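Long-range contacts in gamma-glutamyl-gamma-aminobutyraldehyde dehydrogenase (Burkholderia cenocepacia, PDB 4LIH), which probably oxidises aldehydes, including gamma-glutamyl-gamma-aminobutyraldehyde, to carboxylic acids with NAD(P)+ as the electron acceptor: residues Trp184-Asn194 and Asp484-Thr494; Gly28-Ser36 and Ala222-Gly230. One frame throughout, in Å; residues are numbered along the deposited sequence.

Contact 1 (Trp184-Asn194 and Asp484-Thr494)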
loop_
_atom_site.group_PDB
_atom_site.type_symbol
_atom_site.label_atom_id
_atom_site.label_comp_id
_atom_site.label_asym_id
_atom_site.label_seq_id
_atom_site.Cartn_x
_atom_site.Cartn_y
_atom_site.Cartn_z
ATOM N N TRP A 184 -0.570 -6.510 23.433
ATOM C CA TRP A 184 -0.390 -6.930 22.009
ATOM C C TRP A 184 -1.704 -7.451 21.397
ATOM O O TRP A 184 -1.927 -7.331 20.189
ATOM C CB TRP A 184 0.681 -8.035 21.886
ATOM C CG TRP A 184 2.066 -7.520 21.911
ATOM C CD1 TRP A 184 2.470 -6.287 22.339
ATOM C CD2 TRP A 184 3.252 -8.205 21.497
ATOM N NE1 TRP A 184 3.838 -6.175 22.240
ATOM C CE2 TRP A 184 4.339 -7.329 21.708
ATOM C CE3 TRP A 184 3.506 -9.491 20.994
ATOM C CZ2 TRP A 184 5.676 -7.683 21.421
ATOM C CZ3 TRP A 184 4.840 -9.835 20.667
ATOM C CH2 TRP A 184 5.896 -8.930 20.907
ATOM N N LYS A 185 -2.544 -8.056 22.233
ATOM C CA LYS A 185 -3.916 -8.398 21.835
ATOM C C LYS A 185 -4.862 -7.202 21.888
ATOM O O LYS A 185 -5.484 -6.863 20.887
ATOM C CB LYS A 185 -4.515 -9.530 22.672
ATOM C CG LYS A 185 -3.674 -10.794 22.844
ATOM C CD LYS A 185 -3.093 -11.359 21.580
ATOM C CE LYS A 185 -2.351 -12.633 21.921
ATOM N NZ LYS A 185 -1.545 -13.127 20.777
ATOM N N PHE A 186 -5.003 -6.549 23.036
ATOM C CA PHE A 186 -6.078 -5.552 23.162
ATOM C C PHE A 186 -5.800 -4.214 22.455
ATOM O O PHE A 186 -6.730 -3.472 22.154
ATOM C CB PHE A 186 -6.520 -5.357 24.632
ATOM C CG PHE A 186 -5.488 -4.756 25.559
ATOM C CD1 PHE A 186 -5.003 -3.461 25.378
ATOM C CD2 PHE A 186 -5.092 -5.438 26.706
ATOM C CE1 PHE A 186 -4.099 -2.926 26.266
ATOM C CE2 PHE A 186 -4.192 -4.895 27.598
ATOM C CZ PHE A 186 -3.702 -3.631 27.394
ATOM N N GLY A 187 -4.541 -3.876 22.294
ATOM C CA GLY A 187 -4.135 -2.667 21.534
ATOM C C GLY A 187 -4.713 -2.651 20.140
ATOM O O GLY A 187 -5.553 -1.804 19.804
ATOM N N PRO A 188 -4.348 -3.644 19.329
ATOM C CA PRO A 188 -4.993 -3.651 17.993
ATOM C C PRO A 188 -6.498 -3.987 17.994
ATOM O O PRO A 188 -7.267 -3.427 17.200
ATOM C CB PRO A 188 -4.223 -4.737 17.258
ATOM C CG PRO A 188 -3.553 -5.573 18.310
ATOM C CD PRO A 188 -3.230 -4.605 19.424
ATOM N N ALA A 189 -6.926 -4.947 18.825
ATOM C CA ALA A 189 -8.351 -5.321 18.786
ATOM C C ALA A 189 -9.238 -4.098 19.084
ATOM O O ALA A 189 -10.250 -3.916 18.425
ATOM C CB ALA A 189 -8.672 -6.470 19.745
ATOM N N LEU A 190 -8.868 -3.296 20.085
ATOM C CA LEU A 190 -9.712 -2.165 20.509
ATOM C C LEU A 190 -9.613 -1.040 19.509
ATOM O O LEU A 190 -10.563 -0.348 19.270
ATOM C CB LEU A 190 -9.317 -1.646 21.888
ATOM C CG LEU A 190 -9.731 -2.568 23.024
ATOM C CD1 LEU A 190 -8.996 -2.162 24.279
ATOM C CD2 LEU A 190 -11.263 -2.591 23.223
ATOM N N ALA A 191 -8.441 -0.871 18.910
ATOM C CA ALA A 191 -8.272 0.231 17.969
ATOM C C ALA A 191 -9.232 0.028 16.814
ATOM O O ALA A 191 -9.802 0.988 16.296
ATOM C CB ALA A 191 -6.837 0.268 17.511
ATOM N N ALA A 192 -9.401 -1.243 16.406
ATOM C CA ALA A 192 -10.293 -1.602 15.298
ATOM C C ALA A 192 -11.807 -1.389 15.639
ATOM O O ALA A 192 -12.678 -1.313 14.764
ATOM C CB ALA A 192 -9.987 -3.025 14.876
ATOM N N GLY A 193 -12.140 -1.226 16.920
ATOM C CA GLY A 193 -13.566 -1.013 17.264
ATOM C C GLY A 193 -14.198 -2.216 17.944
ATOM O O GLY A 193 -15.332 -2.139 18.426
ATOM N N ASN A 194 -13.452 -3.299 18.085
ATOM C CA ASN A 194 -13.966 -4.455 18.835
ATOM C C ASN A 194 -14.178 -4.258 20.339
ATOM O O ASN A 194 -13.567 -3.394 20.979
ATOM C CB ASN A 194 -13.085 -5.659 18.608
ATOM C CG ASN A 194 -12.882 -5.952 17.158
ATOM O OD1 ASN A 194 -13.777 -6.463 16.483
ATOM N ND2 ASN A 194 -11.681 -5.658 16.658
ATOM N N ASP A 484 1.248 -10.775 15.698
ATOM C CA ASP A 484 1.149 -9.641 16.578
ATOM C C ASP A 484 2.098 -8.513 16.165
ATOM O O ASP A 484 3.069 -8.746 15.407
ATOM C CB ASP A 484 1.415 -10.102 18.021
ATOM C CG ASP A 484 0.245 -10.909 18.654
ATOM O OD1 ASP A 484 -0.870 -11.057 18.106
ATOM O OD2 ASP A 484 0.465 -11.431 19.786
ATOM N N LYS A 485 1.789 -7.279 16.630
ATOM C CA LYS A 485 2.468 -6.072 16.179
ATOM C C LYS A 485 2.222 -5.808 14.664
ATOM O O LYS A 485 1.808 -6.718 13.913
ATOM C CB LYS A 485 3.981 -6.110 16.484
ATOM C CG LYS A 485 4.367 -6.526 17.909
ATOM C CD LYS A 485 5.786 -6.067 18.286
ATOM C CE LYS A 485 6.868 -6.721 17.460
ATOM N NZ LYS A 485 8.187 -6.169 17.820
ATOM N N SER A 486 2.468 -4.574 14.242
ATOM C CA SER A 486 2.369 -4.093 12.868
ATOM C C SER A 486 0.923 -4.009 12.480
ATOM O O SER A 486 0.044 -4.501 13.210
ATOM C CB SER A 486 3.089 -5.016 11.881
ATOM O OG SER A 486 2.283 -6.100 11.479
ATOM N N LEU A 487 0.681 -3.398 11.333
ATOM C CA LEU A 487 -0.685 -3.240 10.825
ATOM C C LEU A 487 -1.319 -4.588 10.546
ATOM O O LEU A 487 -2.531 -4.712 10.619
ATOM C CB LEU A 487 -0.739 -2.382 9.567
ATOM C CG LEU A 487 -0.317 -0.930 9.787
ATOM C CD1 LEU A 487 -0.265 -0.283 8.408
ATOM C CD2 LEU A 487 -1.290 -0.224 10.676
ATOM N N HIS A 488 -0.478 -5.585 10.272
ATOM C CA HIS A 488 -0.904 -6.960 10.002
ATOM C C HIS A 488 -1.601 -7.584 11.205
ATOM O O HIS A 488 -2.348 -8.498 11.041
ATOM C CB HIS A 488 0.307 -7.831 9.631
ATOM C CG HIS A 488 0.958 -7.397 8.360
ATOM N ND1 HIS A 488 0.368 -7.576 7.135
ATOM C CD2 HIS A 488 2.075 -6.674 8.133
ATOM C CE1 HIS A 488 1.119 -7.017 6.200
ATOM N NE2 HIS A 488 2.147 -6.442 6.786
ATOM N N ALA A 489 -1.349 -7.065 12.393
ATOM C CA ALA A 489 -2.061 -7.524 13.609
ATOM C C ALA A 489 -3.576 -7.287 13.511
ATOM O O ALA A 489 -4.374 -8.063 14.045
ATOM C CB ALA A 489 -1.478 -6.862 14.848
ATOM N N LEU A 490 -3.966 -6.227 12.810
ATOM C CA LEU A 490 -5.381 -5.824 12.699
ATOM C C LEU A 490 -6.229 -6.802 11.876
ATOM O O LEU A 490 -7.452 -6.867 12.030
ATOM C CB LEU A 490 -5.486 -4.422 12.089
ATOM C CG LEU A 490 -4.832 -3.348 12.952
ATOM C CD1 LEU A 490 -4.434 -2.138 12.134
ATOM C CD2 LEU A 490 -5.744 -2.951 14.104
ATOM N N GLU A 491 -5.586 -7.571 11.018
ATOM C CA GLU A 491 -6.288 -8.544 10.177
ATOM C C GLU A 491 -6.954 -9.613 11.044
ATOM O O GLU A 491 -7.997 -10.174 10.678
ATOM C CB GLU A 491 -5.332 -9.176 9.148
ATOM C CG GLU A 491 -4.348 -8.196 8.466
ATOM C CD GLU A 491 -3.292 -8.874 7.560
ATOM O OE1 GLU A 491 -3.278 -10.109 7.461
ATOM O OE2 GLU A 491 -2.444 -8.186 6.934
ATOM N N LYS A 492 -6.384 -9.873 12.213
ATOM C CA LYS A 492 -6.930 -10.890 13.111
ATOM C C LYS A 492 -8.252 -10.481 13.738
ATOM O O LYS A 492 -8.976 -11.337 14.237
ATOM C CB LYS A 492 -5.922 -11.210 14.217
ATOM C CG LYS A 492 -4.556 -11.591 13.696
ATOM C CD LYS A 492 -3.697 -12.208 14.765
ATOM C CE LYS A 492 -3.629 -11.351 16.029
ATOM N NZ LYS A 492 -3.221 -9.967 15.725
ATOM N N TYR A 493 -8.570 -9.183 13.683
ATOM C CA TYR A 493 -9.665 -8.574 14.468
ATOM C C TYR A 493 -10.656 -7.821 13.576
ATOM O O TYR A 493 -11.539 -7.075 14.106
ATOM C CB TYR A 493 -9.045 -7.600 15.475
ATOM C CG TYR A 493 -8.035 -8.243 16.409
ATOM C CD1 TYR A 493 -8.383 -9.345 17.195
ATOM C CD2 TYR A 493 -6.739 -7.771 16.492
ATOM C CE1 TYR A 493 -7.465 -9.940 18.044
ATOM C CE2 TYR A 493 -5.807 -8.393 17.292
ATOM C CZ TYR A 493 -6.173 -9.460 18.087
ATOM O OH TYR A 493 -5.269 -10.065 18.905
ATOM N N THR A 494 -10.465 -7.949 12.244
ATOM C CA THR A 494 -11.321 -7.336 11.234
ATOM C C THR A 494 -11.718 -8.361 10.174
ATOM O O THR A 494 -11.060 -9.391 10.024
ATOM C CB THR A 494 -10.631 -6.137 10.514
ATOM O OG1 THR A 494 -9.428 -6.574 9.898
ATOM C CG2 THR A 494 -10.253 -5.067 11.493
HETATM O O HOH W 1 0.290 -6.284 18.723
HETATM O O HOH W 2 -2.595 -9.242 18.366
#
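Close to the predicted active-site Glu-274 of this aldehyde dehydrogenase fold, the C-terminal half of helix 178-191 packs against the loop leading into strand 494-502, with Tyr-493 and Asp-484 meeting the helix from the loop. The Tyr-493 ring lies flat on the helix: Ala-189 CB sits 3.8 Å from the ring centroid, almost on its normal, and Lys-492 CB lies over the opposite face. Pro-188 CG reaches Tyr-493 CE2 at 3.8 Å, while Leu-490 CD2 fills in beside Pro-188 CB. Near Trp-184, Lys-485 runs its CG over the six-membered ring, 3.9 Å from the centroid. Lys-185, bent at chi2 (-49°), brings NZ to the syn lone pair of Asp-484 OD2 at 2.8 Å; Thr-250 OG1 is a further hydrogen-bond partner of NZ. In the ring plane of Tyr-493 a water accepts from OH and from Lys-492 NZ and donates to Trp-184 O, so it ties the lysine to the helix backbone. After the Schellman turn at Gly-193, the amide of Asn-194 bridges the two segments: Asn-194 ND2 gives one hydrogen to Ala-189 O and the other to Tyr-493 O, both at 2.9 Å.

Contact 2 (Gly28-Ser36 and Ala222-Gly230)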
loop_
_atom_site.group_PDB
_atom_site.type_symbol
_atom_site.label_atom_id
_atom_site.label_comp_id
_atom_site.label_asym_id
_atom_site.label_seq_id
_atom_site.Cartn_x
_atom_site.Cartn_y
_atom_site.Cartn_z
ATOM N N GLY A 28 -8.253 -7.291 43.353
ATOM C CA GLY A 28 -8.380 -8.685 42.923
ATOM C C GLY A 28 -9.667 -9.038 42.201
ATOM O O GLY A 28 -9.799 -10.147 41.651
ATOM N N ARG A 29 -10.610 -8.108 42.147
ATOM C CA ARG A 29 -11.869 -8.380 41.462
ATOM C C ARG A 29 -11.753 -8.393 39.922
ATOM O O ARG A 29 -10.881 -7.763 39.349
ATOM C CB ARG A 29 -12.926 -7.378 41.899
ATOM C CG ARG A 29 -13.361 -7.589 43.372
ATOM C CD ARG A 29 -14.294 -6.502 43.892
ATOM N NE ARG A 29 -13.601 -5.228 43.975
ATOM C CZ ARG A 29 -14.166 -4.042 44.221
ATOM N NH1 ARG A 29 -15.456 -3.926 44.348
ATOM N NH2 ARG A 29 -13.419 -2.953 44.273
ATOM N N ALA A 30 -12.655 -9.151 39.285
ATOM C CA ALA A 30 -12.920 -9.066 37.856
ATOM C C ALA A 30 -13.352 -7.671 37.506
ATOM O O ALA A 30 -13.907 -6.945 38.355
ATOM C CB ALA A 30 -14.031 -10.021 37.468
ATOM N N PHE A 31 -13.126 -7.283 36.257
ATOM C CA PHE A 31 -13.640 -6.044 35.761
ATOM C C PHE A 31 -14.551 -6.317 34.580
ATOM O O PHE A 31 -14.082 -6.659 33.475
ATOM C CB PHE A 31 -12.550 -5.070 35.311
ATOM C CG PHE A 31 -13.046 -3.643 35.195
ATOM C CD1 PHE A 31 -13.607 -3.158 34.003
ATOM C CD2 PHE A 31 -12.945 -2.789 36.263
ATOM C CE1 PHE A 31 -14.047 -1.860 33.907
ATOM C CE2 PHE A 31 -13.424 -1.488 36.198
ATOM C CZ PHE A 31 -13.955 -1.023 35.001
ATOM N N ILE A 32 -15.855 -6.132 34.807
ATOM C CA ILE A 32 -16.842 -6.567 33.855
ATOM C C ILE A 32 -17.859 -5.461 33.717
ATOM O O ILE A 32 -18.448 -5.050 34.726
ATOM C CB ILE A 32 -17.504 -7.915 34.282
ATOM C CG1 ILE A 32 -16.500 -9.064 34.303
ATOM C CG2 ILE A 32 -18.605 -8.298 33.325
ATOM C CD1 ILE A 32 -16.983 -10.360 34.931
ATOM N N ASP A 33 -18.075 -5.019 32.476
ATOM C CA ASP A 33 -19.125 -4.048 32.138
ATOM C C ASP A 33 -19.030 -2.780 32.980
ATOM O O ASP A 33 -20.021 -2.346 33.592
ATOM C CB ASP A 33 -20.521 -4.699 32.270
ATOM C CG ASP A 33 -21.613 -3.936 31.549
ATOM O OD1 ASP A 33 -21.328 -2.984 30.841
ATOM O OD2 ASP A 33 -22.789 -4.318 31.675
ATOM N N GLY A 34 -17.832 -2.191 33.011
ATOM C CA GLY A 34 -17.562 -0.903 33.677
ATOM C C GLY A 34 -17.394 -0.877 35.183
ATOM O O GLY A 34 -17.360 0.211 35.783
ATOM N N ALA A 35 -17.242 -2.040 35.809
ATOM C CA ALA A 35 -17.142 -2.123 37.261
ATOM C C ALA A 35 -16.422 -3.348 37.759
ATOM O O ALA A 35 -16.500 -4.434 37.159
ATOM C CB ALA A 35 -18.548 -2.087 37.852
ATOM N N SER A 36 -15.736 -3.194 38.879
ATOM C CA SER A 36 -15.167 -4.334 39.567
ATOM C C SER A 36 -16.295 -5.234 40.096
ATOM O O SER A 36 -17.337 -4.734 40.525
ATOM C CB SER A 36 -14.209 -3.905 40.685
ATOM O OG SER A 36 -13.161 -3.123 40.162
ATOM N N ALA A 222 -18.308 1.053 29.066
ATOM C CA ALA A 222 -18.661 -0.147 29.799
ATOM C C ALA A 222 -18.875 -1.280 28.812
ATOM O O ALA A 222 -19.581 -1.136 27.782
ATOM C CB ALA A 222 -19.919 0.061 30.605
ATOM N N GLY A 223 -18.232 -2.395 29.109
ATOM C CA GLY A 223 -18.384 -3.583 28.303
ATOM C C GLY A 223 -17.409 -3.761 27.154
ATOM O O GLY A 223 -17.298 -4.857 26.613
ATOM N N VAL A 224 -16.694 -2.705 26.792
ATOM C CA VAL A 224 -15.781 -2.736 25.638
ATOM C C VAL A 224 -14.437 -3.407 25.986
ATOM O O VAL A 224 -13.785 -4.050 25.105
ATOM C CB VAL A 224 -15.632 -1.320 25.079
ATOM C CG1 VAL A 224 -14.471 -1.258 24.074
ATOM C CG2 VAL A 224 -16.951 -0.860 24.454
ATOM N N PHE A 225 -14.060 -3.298 27.276
ATOM C CA PHE A 225 -12.865 -3.952 27.797
ATOM C C PHE A 225 -13.165 -4.550 29.173
ATOM O O PHE A 225 -13.450 -3.823 30.108
ATOM C CB PHE A 225 -11.640 -3.030 27.809
ATOM C CG PHE A 225 -10.339 -3.740 28.181
ATOM C CD1 PHE A 225 -9.833 -4.805 27.433
ATOM C CD2 PHE A 225 -9.640 -3.344 29.306
ATOM C CE1 PHE A 225 -8.639 -5.420 27.809
ATOM C CE2 PHE A 225 -8.494 -3.969 29.706
ATOM C CZ PHE A 225 -7.974 -5.016 28.948
ATOM N N ASN A 226 -13.205 -5.880 29.219
ATOM C CA ASN A 226 -13.516 -6.677 30.414
ATOM C C ASN A 226 -12.353 -7.627 30.701
ATOM O O ASN A 226 -11.731 -8.168 29.771
ATOM C CB ASN A 226 -14.736 -7.545 30.169
ATOM C CG ASN A 226 -15.876 -6.797 29.511
ATOM O OD1 ASN A 226 -16.652 -6.109 30.176
ATOM N ND2 ASN A 226 -15.929 -6.858 28.178
ATOM N N VAL A 227 -12.083 -7.856 31.993
ATOM C CA VAL A 227 -11.028 -8.763 32.430
ATOM C C VAL A 227 -11.665 -9.793 33.384
ATOM O O VAL A 227 -12.375 -9.420 34.360
ATOM C CB VAL A 227 -9.844 -7.997 33.094
ATOM C CG1 VAL A 227 -8.832 -8.951 33.736
ATOM C CG2 VAL A 227 -9.151 -7.090 32.064
ATOM N N VAL A 228 -11.486 -11.064 33.043
ATOM C CA VAL A 228 -12.071 -12.205 33.736
ATOM C C VAL A 228 -10.956 -13.116 34.249
ATOM O O VAL A 228 -10.524 -14.041 33.551
ATOM C CB VAL A 228 -13.011 -12.990 32.793
ATOM C CG1 VAL A 228 -13.601 -14.223 33.448
ATOM C CG2 VAL A 228 -14.102 -12.075 32.313
ATOM N N PRO A 229 -10.501 -12.857 35.482
ATOM C CA PRO A 229 -9.465 -13.723 36.062
ATOM C C PRO A 229 -9.993 -15.135 36.373
ATOM O O PRO A 229 -11.213 -15.316 36.517
ATOM C CB PRO A 229 -9.037 -12.985 37.341
ATOM C CG PRO A 229 -9.862 -11.767 37.452
ATOM C CD PRO A 229 -10.894 -11.754 36.370
ATOM N N GLY A 230 -9.060 -16.101 36.470
ATOM C CA GLY A 230 -9.391 -17.513 36.758
ATOM C C GLY A 230 -8.395 -18.458 36.114
ATOM O O GLY A 230 -7.359 -18.020 35.585
HETATM O O HOH W 3 -15.925 -2.560 30.839
#
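Asn-226 and Asp-33 meet at one end of a short antiparallel pairing, in which strand 30-32 runs along strand 225-227, the edge of the parallel part of the seven-stranded sheet. Phe-31 and Val-227 form its single hydrogen-bonded pair: Phe-31 N gives to Val-227 O at 3.0 Å, and Val-227 N to Phe-31 O at 2.8 Å.

The Asn-226 side chain leads outward from this pair, its CB 3.5 Å from Phe-31 O, the same oxygen that the CA of Asn-226 approaches in a CA-H...O contact. With chi1 at -46°, CG stands beside the backbone N and carries the amide toward Asp-33, just past strand 30-32. There Asn-226 OD1 accepts from Asp-33 N at 2.9 Å, an almost straight bond (170° at the hydrogen) arriving nearly along the C=O axis. The other branch, Asn-226 ND2, turns back to its own segment and meets Gly-223 O at 2.9 Å from above the carbonyl plane; it also bonds Val-196 O. Both ends of the amide are thus held, which fixes its rotation.

Nearby, a water accepts from Gly-34 N and Gly-223 N and donates to Phe-225 O, joining the two turns. Asp-33 OD1 passes 3.4 Å from Ala-222 CB, its charge paired with Arg-76. At the far end Ala-30 CB packs on Pro-229 CD at 3.7 Å.

Phe-31 presents its ring edge to Phe-225 O and leans on Ala-212 and Phe-216 of helix 206-218, which also meets Pro-229 through Ile-209. Helix 64-80 touches Asp-33, Asn-226 and Val-228. The N-terminal hairpin of strands 30-32 and 35-37 thus extends the sheet at strand 225-227, whose other neighbour is the parallel strand 195-199.

How the contacts relate
Both contacts are buried, but contact 1 lies deeper, its centre about 14 Å from the centre of the chain against about 21 Å for that of contact 2, and close to the predicted active site, from which contact 2 is remote. Their chemistry follows: a salt-bridge network and side chains over aromatic faces where helix 178-191 meets the C-terminal loop, but paired backbone amides where an N-terminal hairpin joins the sheet edge. Each also has a bridging asparagine. The two touch directly, Leu-190 CD2 lying 3.5 Å from Val-224 O and the rings of Phe-186 and Phe-225 meeting edge-to-face. Helix 178-191 turns Trp-184, Lys-185, Pro-188 and Ala-189 to 484-494, and Phe-186 and Leu-190 to 222-230.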